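Pectate lyase (Bacillus subtilis, PDB 5AMV) cleaves polygalacturonate by calcium-dependent beta-elimination, producing oligosaccharides with an unsaturated 4-deoxy-galacturonosyl group at their non-reducing ends. Local coordinates at residues 78-83 / 110-115; 159-164 / 204-209; 121-126 / 143-148; 138-143 / 155-160. All blocks are in the same frame, centred on the assembly; numbering follows the deposited sequence. Where two conformers were deposited one is given.

Overall arrangement
Contacts 2, 3 and 4 belong to the right-handed parallel beta-helix of this polysaccharide lyase family 1 enzyme, and contact 1 lies among the helices on its outside. Contacts 3 and 4 interlock, since their segments alternate along the chain and share Gly143; their centres are about 12 Å apart. Contact 4 runs on into contact 2 through strand 158-160, again with about 12 Å between centres. Phe145 of contact 3 meets Phe159, which with Gln160 is common to contacts 2 and 4, inside the coil. A probable hydrogen bond from Gln114 NE2 to Asp164 OD2 ties contact 1 to contact 2. Contact 3 comes nearest the calcium site, with the Asn144 side chain about 7 Å from the ion.

Contact 1 of 4, residues 78-83 / 110-115; sequences YKDPEY and RARSQK
Arg112 reaches across to Asp80 side-on, giving NE to OD1 (2.8 Å) and NH2 to OD2 (3.0 Å), one nitrogen to each carboxylate oxygen. Both oxygens lie near the guanidinium plane; the carboxylate is turned 63° from it, and the nitrogens meet its oxygens from above its plane. Asp80 OD2 also accepts the backbone N of Glu82, from the opposite face, which closes an Asx turn within the type I turn 80-83. Glu82 adds a longer salt bridge, OE2 to Arg112 NH2 at 3.5 Å, and a water joins its OE1 to the same nitrogen. Three side chains thus form one salt-bridge network. Behind it, Ser113 OG accepts from Asp80 N (2.8 Å) and is also hydrogen-bonded to Ala109 O of its own helix. Tyr83 has CG anti to its backbone N (chi1 172°), which lays the ring alongside the Arg110 chain; CE1 is 3.6 Å from Arg110 CB, and the ring stands almost perpendicular to the guanidinium. That guanidinium turns away to Glu107 and the carbonyl of Phe166. The contact therefore fastens the loop between helices 75-78 and 85-92 onto helix 105-121, while Tyr88 of helix 85-92 packs on both Tyr83 and Arg110 and Phe166 meets the Tyr83 ring.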
# COMPACT_ATOMS: atom_id res chain seq x y z
N TYR A 78 21.57 -6.36 -11.29
CA TYR A 78 21.59 -5.21 -10.39
C TYR A 78 22.71 -5.28 -9.37
O TYR A 78 23.07 -4.24 -8.81
CB TYR A 78 20.29 -5.22 -9.58
CG TYR A 78 19.04 -5.05 -10.38
CD1 TYR A 78 18.87 -3.96 -11.22
CD2 TYR A 78 17.98 -5.93 -10.21
CE1 TYR A 78 17.66 -3.78 -11.94
CE2 TYR A 78 16.77 -5.75 -10.91
CZ TYR A 78 16.61 -4.68 -11.75
OH TYR A 78 15.45 -4.43 -12.42
N LYS A 79 23.23 -6.48 -9.10
CA LYS A 79 24.15 -6.67 -7.96
C LYS A 79 25.43 -5.87 -8.16
O LYS A 79 26.05 -5.91 -9.22
CB LYS A 79 24.50 -8.14 -7.74
CG LYS A 79 25.18 -8.35 -6.39
CD LYS A 79 25.70 -9.78 -6.20
CE LYS A 79 26.96 -10.11 -7.07
NZ LYS A 79 28.28 -9.41 -6.70
N ASP A 80 25.80 -5.12 -7.12
CA ASP A 80 27.09 -4.41 -7.19
C ASP A 80 28.18 -5.46 -7.25
O ASP A 80 28.14 -6.43 -6.53
CB ASP A 80 27.27 -3.53 -5.94
CG ASP A 80 28.53 -2.68 -6.00
OD1 ASP A 80 28.44 -1.60 -6.62
OD2 ASP A 80 29.55 -3.12 -5.43
N PRO A 81 29.26 -5.20 -8.02
CA PRO A 81 30.35 -6.19 -8.07
C PRO A 81 30.92 -6.61 -6.71
O PRO A 81 31.45 -7.74 -6.57
CB PRO A 81 31.45 -5.46 -8.88
CG PRO A 81 30.65 -4.59 -9.79
CD PRO A 81 29.43 -4.12 -9.01
N GLU A 82 30.88 -5.70 -5.73
CA GLU A 82 31.46 -5.99 -4.43
C GLU A 82 30.49 -6.61 -3.42
O GLU A 82 30.89 -7.03 -2.35
CB GLU A 82 32.03 -4.73 -3.81
CG GLU A 82 33.31 -4.23 -4.52
CD GLU A 82 33.72 -2.86 -3.99
OE1 GLU A 82 34.12 -2.72 -2.79
OE2 GLU A 82 33.61 -1.90 -4.77
N TYR A 83 29.20 -6.63 -3.75
CA TYR A 83 28.24 -7.15 -2.78
C TYR A 83 28.15 -8.67 -2.85
O TYR A 83 28.15 -9.24 -3.94
CB TYR A 83 26.87 -6.55 -3.07
CG TYR A 83 25.76 -7.17 -2.24
CD1 TYR A 83 25.56 -6.80 -0.89
CD2 TYR A 83 24.90 -8.10 -2.81
CE1 TYR A 83 24.51 -7.37 -0.16
CE2 TYR A 83 23.84 -8.65 -2.11
CZ TYR A 83 23.65 -8.28 -0.79
OH TYR A 83 22.58 -8.84 -0.09
N ARG A 110 25.64 -3.14 -0.85
CA ARG A 110 24.19 -3.46 -0.85
C ARG A 110 23.38 -2.23 -1.27
O ARG A 110 22.40 -2.33 -2.07
CB ARG A 110 23.74 -3.95 0.56
CG ARG A 110 22.26 -4.54 0.53
CD ARG A 110 21.57 -4.37 1.90
NE ARG A 110 21.52 -2.95 2.26
CZ ARG A 110 20.71 -2.03 1.74
NH1 ARG A 110 19.77 -2.34 0.84
NH2 ARG A 110 20.84 -0.75 2.13
N ALA A 111 23.70 -1.08 -0.71
CA ALA A 111 22.95 0.14 -1.04
C ALA A 111 23.07 0.45 -2.54
O ALA A 111 22.08 0.82 -3.17
CB ALA A 111 23.43 1.33 -0.18
N ARG A 112 24.27 0.32 -3.09
CA ARG A 112 24.45 0.53 -4.55
C ARG A 112 23.60 -0.44 -5.35
O ARG A 112 22.98 -0.04 -6.38
CB ARG A 112 25.94 0.46 -4.95
CG ARG A 112 26.73 1.67 -4.42
CD ARG A 112 28.17 1.71 -4.99
NE ARG A 112 28.96 0.49 -4.77
CZ ARG A 112 29.79 0.28 -3.74
NH1 ARG A 112 29.94 1.20 -2.79
NH2 ARG A 112 30.44 -0.89 -3.66
N SER A 113 23.59 -1.70 -4.92
CA SER A 113 22.79 -2.71 -5.58
C SER A 113 21.30 -2.32 -5.58
O SER A 113 20.62 -2.38 -6.62
CB SER A 113 22.96 -4.06 -4.85
OG SER A 113 24.36 -4.38 -4.82
N GLN A 114 20.82 -1.94 -4.40
CA GLN A 114 19.44 -1.50 -4.24
C GLN A 114 19.13 -0.30 -5.15
O GLN A 114 18.06 -0.24 -5.77
CB GLN A 114 19.22 -1.16 -2.76
CG GLN A 114 17.77 -1.06 -2.42
CD GLN A 114 17.54 -0.88 -0.97
OE1 GLN A 114 18.22 -0.07 -0.30
NE2 GLN A 114 16.58 -1.64 -0.44
N LYS A 115 20.07 0.64 -5.24
CA LYS A 115 19.80 1.81 -6.06
C LYS A 115 19.74 1.45 -7.55
O LYS A 115 18.97 2.01 -8.29
CB LYS A 115 20.82 2.91 -5.75
CG LYS A 115 20.54 3.58 -4.38
CD LYS A 115 21.73 4.42 -3.93
CE LYS A 115 21.46 5.18 -2.64
NZ LYS A 115 22.08 4.56 -1.43
O HOH W 1 31.88 -2.02 -1.28

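Contact 2 of 4, residues 159-164 / 204-209; sequences FQDAYD and GSRPDS. With GOL (glycerol), chain E; ACT (acetate ion), chain D.
The guanidinium of Arg206 lies flat on the ring of Tyr163, the two planes only 4° apart and their centres separated by 3.7 Å. CZ stands over the ring face, displaced toward its rim, in a stacked cation-pi arrangement, and CD of the same arginine adds a CH-pi contact over that face. Tyr163 CG lies anti to the backbone N, which sets the ring against the arginine. On the opposite face of the guanidinium sits O1 of a glycerol probably taken up from the crystallisation liquor. Two partners occupy the guanidinium edge: Asp161 OD2, and a water that accepts from NH2 and donates to Asp161 O. At the edge of the tyrosine ring an acetate, also probably from the liquor, accepts from Tyr163 OH through OXT at 2.6 Å.

The salt bridge from Arg206 NE to Asp161 OD2 is 2.8 Å long and practically straight (179°), and meets the syn side of a carboxylate set 88° to the guanidinium. Stack and salt bridge together restrict the arginine in two directions. OD2 also receives a hydrogen bond from glycerol O3 (2.6 Å), whereas Asp161 OD1 is bound by His222. Glycerol O3 in turn accepts from Ser205 N at 2.8 Å. Gly204, at positive phi, brings its CA to 4.1 Å from Gln160 CB, and the glycerol lies next to it. The contact lies at the surface where the chain leaves strand 158-160, and joins that exit to the loop after strand 200-202, the two strands being parallel neighbours in the beta-helix.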
# COMPACT_ATOMS: atom_id res chain seq x y z
N PHE A 159 -1.43 -4.88 -9.48
CA PHE A 159 0.00 -4.69 -9.17
C PHE A 159 0.49 -5.94 -8.48
O PHE A 159 -0.12 -6.37 -7.52
CB PHE A 159 0.12 -3.52 -8.16
CG PHE A 159 -0.16 -2.18 -8.77
CD1 PHE A 159 -1.48 -1.66 -8.89
CD2 PHE A 159 0.90 -1.40 -9.22
CE1 PHE A 159 -1.70 -0.40 -9.44
CE2 PHE A 159 0.69 -0.14 -9.79
CZ PHE A 159 -0.60 0.37 -9.90
N GLN A 160 1.59 -6.53 -8.96
CA GLN A 160 2.12 -7.77 -8.41
C GLN A 160 3.57 -7.54 -7.98
O GLN A 160 4.35 -6.94 -8.72
CB GLN A 160 2.15 -8.85 -9.49
CG GLN A 160 0.80 -9.20 -10.13
CD GLN A 160 0.96 -10.38 -11.08
OE1 GLN A 160 2.07 -10.67 -11.54
NE2 GLN A 160 -0.11 -11.07 -11.36
N ASP A 161 3.90 -8.08 -6.80
CA ASP A 161 5.26 -8.48 -6.46
C ASP A 161 6.28 -7.36 -6.64
O ASP A 161 7.15 -7.42 -7.51
CB ASP A 161 5.62 -9.74 -7.30
CG ASP A 161 6.86 -10.46 -6.78
OD1 ASP A 161 7.34 -10.15 -5.69
OD2 ASP A 161 7.36 -11.34 -7.50
N ALA A 162 6.13 -6.30 -5.81
CA ALA A 162 7.13 -5.25 -5.77
C ALA A 162 8.31 -5.77 -4.89
O ALA A 162 8.28 -5.69 -3.64
CB ALA A 162 6.48 -3.91 -5.24
N TYR A 163 9.27 -6.41 -5.55
CA TYR A 163 10.22 -7.31 -4.91
C TYR A 163 11.59 -6.65 -4.86
O TYR A 163 12.08 -6.16 -5.89
CB TYR A 163 10.34 -8.58 -5.76
CG TYR A 163 11.16 -9.73 -5.21
CD1 TYR A 163 12.56 -9.76 -5.35
CD2 TYR A 163 10.54 -10.77 -4.49
CE1 TYR A 163 13.29 -10.84 -4.90
CE2 TYR A 163 11.28 -11.87 -4.01
CZ TYR A 163 12.67 -11.87 -4.19
OH TYR A 163 13.42 -12.93 -3.71
N ASP A 164 12.20 -6.67 -3.69
CA ASP A 164 13.53 -6.05 -3.52
C ASP A 164 14.55 -7.17 -3.37
O ASP A 164 14.47 -7.98 -2.42
CB ASP A 164 13.47 -5.17 -2.24
CG ASP A 164 14.72 -4.38 -1.96
OD1 ASP A 164 15.81 -4.67 -2.47
OD2 ASP A 164 14.57 -3.40 -1.17
N GLY A 204 2.36 -11.79 -6.43
CA GLY A 204 2.67 -12.49 -7.68
C GLY A 204 3.05 -13.93 -7.39
O GLY A 204 2.39 -14.60 -6.59
N SER A 205 4.16 -14.36 -8.00
CA SER A 205 4.61 -15.75 -7.90
C SER A 205 5.69 -15.94 -6.83
O SER A 205 6.30 -17.01 -6.74
CB SER A 205 5.14 -16.21 -9.25
OG SER A 205 6.31 -15.47 -9.58
N ARG A 206 5.87 -14.92 -5.99
CA ARG A 206 6.95 -14.93 -4.99
C ARG A 206 6.41 -14.67 -3.56
O ARG A 206 6.78 -13.69 -2.89
CB ARG A 206 8.07 -13.95 -5.38
CG ARG A 206 8.86 -14.50 -6.60
CD ARG A 206 10.15 -13.75 -6.89
NE ARG A 206 9.94 -12.43 -7.52
CZ ARG A 206 10.92 -11.74 -8.11
NH1 ARG A 206 12.16 -12.22 -8.12
NH2 ARG A 206 10.70 -10.55 -8.69
N PRO A 207 5.51 -15.57 -3.09
CA PRO A 207 5.01 -15.38 -1.73
C PRO A 207 6.13 -15.45 -0.68
O PRO A 207 7.17 -16.14 -0.87
CB PRO A 207 4.00 -16.53 -1.56
CG PRO A 207 4.52 -17.63 -2.53
CD PRO A 207 5.08 -16.85 -3.71
N ASP A 208 5.92 -14.74 0.42
CA ASP A 208 6.91 -14.63 1.49
C ASP A 208 7.31 -15.95 2.15
O ASP A 208 8.40 -16.04 2.73
CB ASP A 208 6.40 -13.70 2.58
CG ASP A 208 6.30 -12.27 2.13
OD1 ASP A 208 6.78 -11.97 1.02
OD2 ASP A 208 5.75 -11.46 2.90
N SER A 209 6.41 -16.94 2.07
CA SER A 209 6.64 -18.25 2.70
C SER A 209 7.95 -18.90 2.25
O SER A 209 8.53 -19.68 2.99
CB SER A 209 5.47 -19.19 2.39
OG SER A 209 5.33 -19.36 0.99
C1 GOL E . 7.79 -11.82 -11.74
O1 GOL E . 8.32 -12.34 -10.56
C2 GOL E . 6.38 -12.35 -11.70
O2 GOL E . 6.49 -13.76 -11.65
C3 GOL E . 5.68 -11.75 -10.47
O3 GOL E . 5.86 -12.52 -9.30
C ACT D . 16.36 -14.01 -4.91
O ACT D . 15.65 -14.50 -5.82
OXT ACT D . 15.95 -12.96 -4.33
CH3 ACT D . 17.67 -14.65 -4.56
O HOH W 2 8.34 -8.96 -9.61

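Contact 3 of 4, residues 121-126 / 143-148; sequences VMVDIP and GNFQIK
The CD1 methyl of Ile125 sits over one face of the Phe145 ring, displaced toward the rim, 3.7 Å from CG. Val123 supplies a second bump: its CG2 comes to 3.6 Å from Phe145 CD1, so both branches lie on one side of the ring, Ile125 over its face and Val123 obliquely beside it. Ile125 CG1 lies anti to its carbonyl carbon (chi1 -44°), which places it 3.9 Å from Ile147 CG1, and chi2 (-57°) turns CD1 over the phenyl ring. Leu45 of helix 38-45 covers Val123 and Ile125, and Phe159 meets the phenyl ring edge-to-face from within the coil. Strands 122-124 and 144-147 are parallel neighbours in one of the sheets of the beta-helix, with 122-124 outermost in this chain; their backbones are joined by four hydrogen bonds. The face opposite Val123 and Phe145 carries Met122, Asn144, Asp124 and Gln146. There Met122 and Asn144 lie side by side. Next to them Gln146 stretches out alongside Asp124 and gives NE2 to the syn side of OD1 (2.9 Å, 173°), well out of the carboxylate plane, while its OE1 is bound by Asn189 of the next strand. Lys148 crosses the outer end of Asp124 with CE 3.7 Å from OD2; its NZ is in a salt bridge with Glu48 and only a long one with that oxygen.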
# COMPACT_ATOMS: atom_id res chain seq x y z
N VAL A 121 12.68 0.10 -11.15
CA VAL A 121 11.32 -0.27 -10.73
C VAL A 121 10.45 0.85 -10.18
O VAL A 121 9.22 0.71 -10.21
CB VAL A 121 11.33 -1.39 -9.67
CG1 VAL A 121 12.04 -2.66 -10.19
CG2 VAL A 121 11.95 -0.93 -8.34
N MET A 122 11.08 1.92 -9.69
CA MET A 122 10.33 3.02 -9.11
C MET A 122 10.13 4.13 -10.14
O MET A 122 11.08 4.56 -10.75
CB MET A 122 11.02 3.54 -7.85
CG MET A 122 10.05 4.27 -6.92
SD MET A 122 10.85 4.72 -5.38
CE MET A 122 11.34 3.17 -4.71
N VAL A 123 8.88 4.57 -10.32
CA VAL A 123 8.61 5.74 -11.19
C VAL A 123 7.71 6.72 -10.45
O VAL A 123 6.78 6.28 -9.71
CB VAL A 123 7.97 5.36 -12.56
CG1 VAL A 123 9.02 4.68 -13.42
CG2 VAL A 123 6.66 4.48 -12.35
N ASP A 124 7.95 8.01 -10.67
CA ASP A 124 7.11 9.06 -10.08
C ASP A 124 5.96 9.40 -10.98
O ASP A 124 6.11 9.56 -12.21
CB ASP A 124 7.90 10.33 -9.77
CG ASP A 124 8.99 10.12 -8.68
OD1 ASP A 124 8.97 9.15 -7.87
OD2 ASP A 124 9.91 10.95 -8.64
N ILE A 125 4.79 9.51 -10.37
CA ILE A 125 3.58 9.88 -11.09
C ILE A 125 3.37 11.40 -10.93
O ILE A 125 3.15 11.88 -9.80
CB ILE A 125 2.33 9.13 -10.58
CG1 ILE A 125 2.65 7.62 -10.36
CG2 ILE A 125 1.14 9.39 -11.55
CD1 ILE A 125 3.21 6.82 -11.61
N PRO A 126 3.48 12.15 -12.04
CA PRO A 126 3.35 13.61 -11.91
C PRO A 126 1.91 14.03 -11.75
O PRO A 126 0.97 13.22 -11.86
CB PRO A 126 3.90 14.12 -13.26
CG PRO A 126 3.51 13.05 -14.25
CD PRO A 126 3.57 11.72 -13.46
N GLY A 143 6.88 -3.24 -10.18
CA GLY A 143 6.97 -1.79 -10.12
C GLY A 143 6.49 -1.17 -8.81
O GLY A 143 5.69 -1.77 -8.08
N ASN A 144 6.98 0.03 -8.56
CA ASN A 144 6.56 0.82 -7.39
C ASN A 144 6.23 2.18 -7.94
O ASN A 144 7.13 2.92 -8.38
CB ASN A 144 7.71 0.87 -6.38
CG ASN A 144 7.39 1.67 -5.09
OD1 ASN A 144 6.37 2.40 -4.95
ND2 ASN A 144 8.24 1.51 -4.16
N PHE A 145 4.94 2.53 -7.99
CA PHE A 145 4.53 3.89 -8.39
C PHE A 145 4.68 4.79 -7.17
O PHE A 145 4.16 4.46 -6.11
CB PHE A 145 3.07 3.94 -8.85
CG PHE A 145 2.79 3.38 -10.23
CD1 PHE A 145 3.78 2.72 -10.97
CD2 PHE A 145 1.48 3.44 -10.73
CE1 PHE A 145 3.48 2.17 -12.26
CE2 PHE A 145 1.17 2.91 -12.00
CZ PHE A 145 2.17 2.27 -12.75
N GLN A 146 5.40 5.92 -7.31
CA GLN A 146 5.49 6.88 -6.19
C GLN A 146 4.70 8.13 -6.56
O GLN A 146 4.82 8.63 -7.68
CB GLN A 146 6.97 7.24 -5.89
CG GLN A 146 7.01 8.25 -4.75
CD GLN A 146 8.39 8.53 -4.17
OE1 GLN A 146 8.59 8.40 -2.95
NE2 GLN A 146 9.34 8.96 -5.03
N ILE A 147 3.86 8.61 -5.64
CA ILE A 147 3.08 9.80 -5.91
C ILE A 147 3.46 10.86 -4.89
O ILE A 147 3.12 10.74 -3.70
CB ILE A 147 1.51 9.54 -5.93
CG1 ILE A 147 1.16 8.37 -6.84
CG2 ILE A 147 0.80 10.84 -6.34
CD1 ILE A 147 -0.27 7.76 -6.55
N LYS A 148 4.18 11.90 -5.33
CA LYS A 148 4.54 13.04 -4.48
C LYS A 148 3.72 14.26 -4.86
O LYS A 148 3.78 15.29 -4.19
CB LYS A 148 6.04 13.40 -4.64
CG LYS A 148 6.96 12.20 -4.47
CD LYS A 148 8.48 12.59 -4.45
CE LYS A 148 8.95 13.09 -5.81
NZ LYS A 148 10.38 13.58 -5.77
O HOH W 3 5.23 12.10 -7.96

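Contact 4 of 4, residues 138-143 / 155-160; sequences AKVVGG and RNIEFQ
Val140 has CG2 anti to its carbonyl carbon and CG1 anti to its backbone N (chi1 168°), a setting in which CG2 reaches Ile157 CG2 at 3.8 Å, while CB and CG1 come closest to the Phe159 ring, approaching it obliquely. Phe159, turned beside its own backbone N (chi1 -72°), runs alongside the valine and brings CD2 to 3.8 Å from Val140 CB. Ile157 CG2 also lies over one face of that ring, offset toward the rim, and Phe201 of the next strand meets the ring with nearly parallel planes. Such apolar stacks at equivalent positions of successive coils fill the interior of a parallel beta-helix, and strands 139-141 and 158-160 are neighbours in it, in register from Lys139 with Glu158 to Val141 with Gln160. Four backbone hydrogen bonds join them, running from Glu158 N to Ala138 O at one end to Gly142 N to Gln160 O at the other. On the face opposite Val140 and Phe159, Lys139 lies alongside Glu158, its NZ 4.3 Å from OE1, beyond salt-bridge range. Glu158 OE2 is held instead by Gln160 NE2 (2.9 Å, 177°), which arrives from above the carboxylate plane, and by Asn202 of strand 200-202. The other end of that amide, Gln160 OE1, rests 3.6 Å from Val141 CG2.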
# COMPACT_ATOMS: atom_id res chain seq x y z
N ALA A 138 -4.86 -5.79 -17.19
CA ALA A 138 -3.74 -4.84 -17.06
C ALA A 138 -2.96 -5.14 -15.79
O ALA A 138 -3.54 -5.24 -14.72
CB ALA A 138 -4.27 -3.42 -17.03
N LYS A 139 -1.64 -5.23 -15.89
CA LYS A 139 -0.80 -5.64 -14.75
C LYS A 139 0.47 -4.78 -14.74
O LYS A 139 1.02 -4.47 -15.80
CB LYS A 139 -0.38 -7.11 -14.89
CG LYS A 139 -1.51 -8.12 -14.83
CD LYS A 139 -0.92 -9.52 -15.05
CE LYS A 139 -1.97 -10.63 -15.03
NZ LYS A 139 -3.13 -10.37 -15.93
N VAL A 140 0.90 -4.40 -13.54
CA VAL A 140 2.22 -3.82 -13.34
C VAL A 140 2.96 -4.82 -12.43
O VAL A 140 2.51 -5.12 -11.32
CB VAL A 140 2.12 -2.41 -12.68
CG1 VAL A 140 3.50 -1.93 -12.21
CG2 VAL A 140 1.51 -1.41 -13.63
N VAL A 141 4.10 -5.33 -12.92
CA VAL A 141 4.80 -6.40 -12.25
C VAL A 141 6.17 -5.92 -11.80
O VAL A 141 6.96 -5.45 -12.62
CB VAL A 141 4.96 -7.68 -13.18
CG1 VAL A 141 5.66 -8.80 -12.43
CG2 VAL A 141 3.56 -8.18 -13.60
N GLY A 142 6.43 -5.99 -10.49
CA GLY A 142 7.72 -5.53 -9.94
C GLY A 142 7.84 -4.03 -9.68
O GLY A 142 8.77 -3.60 -9.01
N GLY A 143 6.88 -3.24 -10.18
CA GLY A 143 6.97 -1.79 -10.12
C GLY A 143 6.49 -1.17 -8.81
O GLY A 143 5.69 -1.77 -8.08
N ARG A 155 -6.55 3.32 -11.43
CA ARG A 155 -7.68 2.40 -11.43
C ARG A 155 -7.47 1.17 -12.32
O ARG A 155 -6.84 1.27 -13.37
CB ARG A 155 -9.00 3.08 -11.87
CG ARG A 155 -9.31 4.37 -11.07
CD ARG A 155 -10.58 5.11 -11.55
NE ARG A 155 -11.78 4.34 -11.23
CZ ARG A 155 -12.99 4.62 -11.71
NH1 ARG A 155 -13.16 5.61 -12.58
NH2 ARG A 155 -14.02 3.87 -11.36
N ASN A 156 -8.10 0.08 -11.92
CA ASN A 156 -8.31 -1.10 -12.76
C ASN A 156 -7.00 -1.77 -13.21
O ASN A 156 -6.90 -2.26 -14.35
CB ASN A 156 -9.16 -0.75 -14.00
CG ASN A 156 -9.72 -1.98 -14.66
OD1 ASN A 156 -10.23 -2.87 -13.98
ND2 ASN A 156 -9.70 -2.01 -16.00
N ILE A 157 -6.03 -1.79 -12.29
CA ILE A 157 -4.73 -2.42 -12.55
C ILE A 157 -4.42 -3.41 -11.43
O ILE A 157 -4.64 -3.10 -10.26
CB ILE A 157 -3.58 -1.37 -12.60
CG1 ILE A 157 -3.75 -0.41 -13.79
CG2 ILE A 157 -2.16 -2.03 -12.67
CD1 ILE A 157 -3.17 0.99 -13.46
N GLU A 158 -3.84 -4.52 -11.81
CA GLU A 158 -3.33 -5.52 -10.87
C GLU A 158 -1.83 -5.27 -10.70
O GLU A 158 -1.05 -5.41 -11.64
CB GLU A 158 -3.60 -6.97 -11.35
CG GLU A 158 -2.99 -8.00 -10.36
CD GLU A 158 -3.20 -9.44 -10.80
OE1 GLU A 158 -3.95 -9.67 -11.79
OE2 GLU A 158 -2.66 -10.35 -10.14
N PHE A 159 -1.43 -4.88 -9.48
CA PHE A 159 0.00 -4.69 -9.17
C PHE A 159 0.49 -5.94 -8.48
O PHE A 159 -0.12 -6.37 -7.52
CB PHE A 159 0.12 -3.52 -8.16
CG PHE A 159 -0.16 -2.18 -8.77
CD1 PHE A 159 -1.48 -1.66 -8.89
CD2 PHE A 159 0.90 -1.40 -9.22
CE1 PHE A 159 -1.70 -0.40 -9.44
CE2 PHE A 159 0.69 -0.14 -9.79
CZ PHE A 159 -0.60 0.37 -9.90
N GLN A 160 1.59 -6.53 -8.96
CA GLN A 160 2.12 -7.77 -8.41
C GLN A 160 3.57 -7.54 -7.98
O GLN A 160 4.35 -6.94 -8.72
CB GLN A 160 2.15 -8.85 -9.49
CG GLN A 160 0.80 -9.20 -10.13
CD GLN A 160 0.96 -10.38 -11.08
OE1 GLN A 160 2.07 -10.67 -11.54
NE2 GLN A 160 -0.11 -11.07 -11.36
O HOH W 4 -7.27 -4.59 -15.83
O HOH W 5 -5.34 -9.01 -13.80
O HOH W 6 3.71 -3.80 -8.29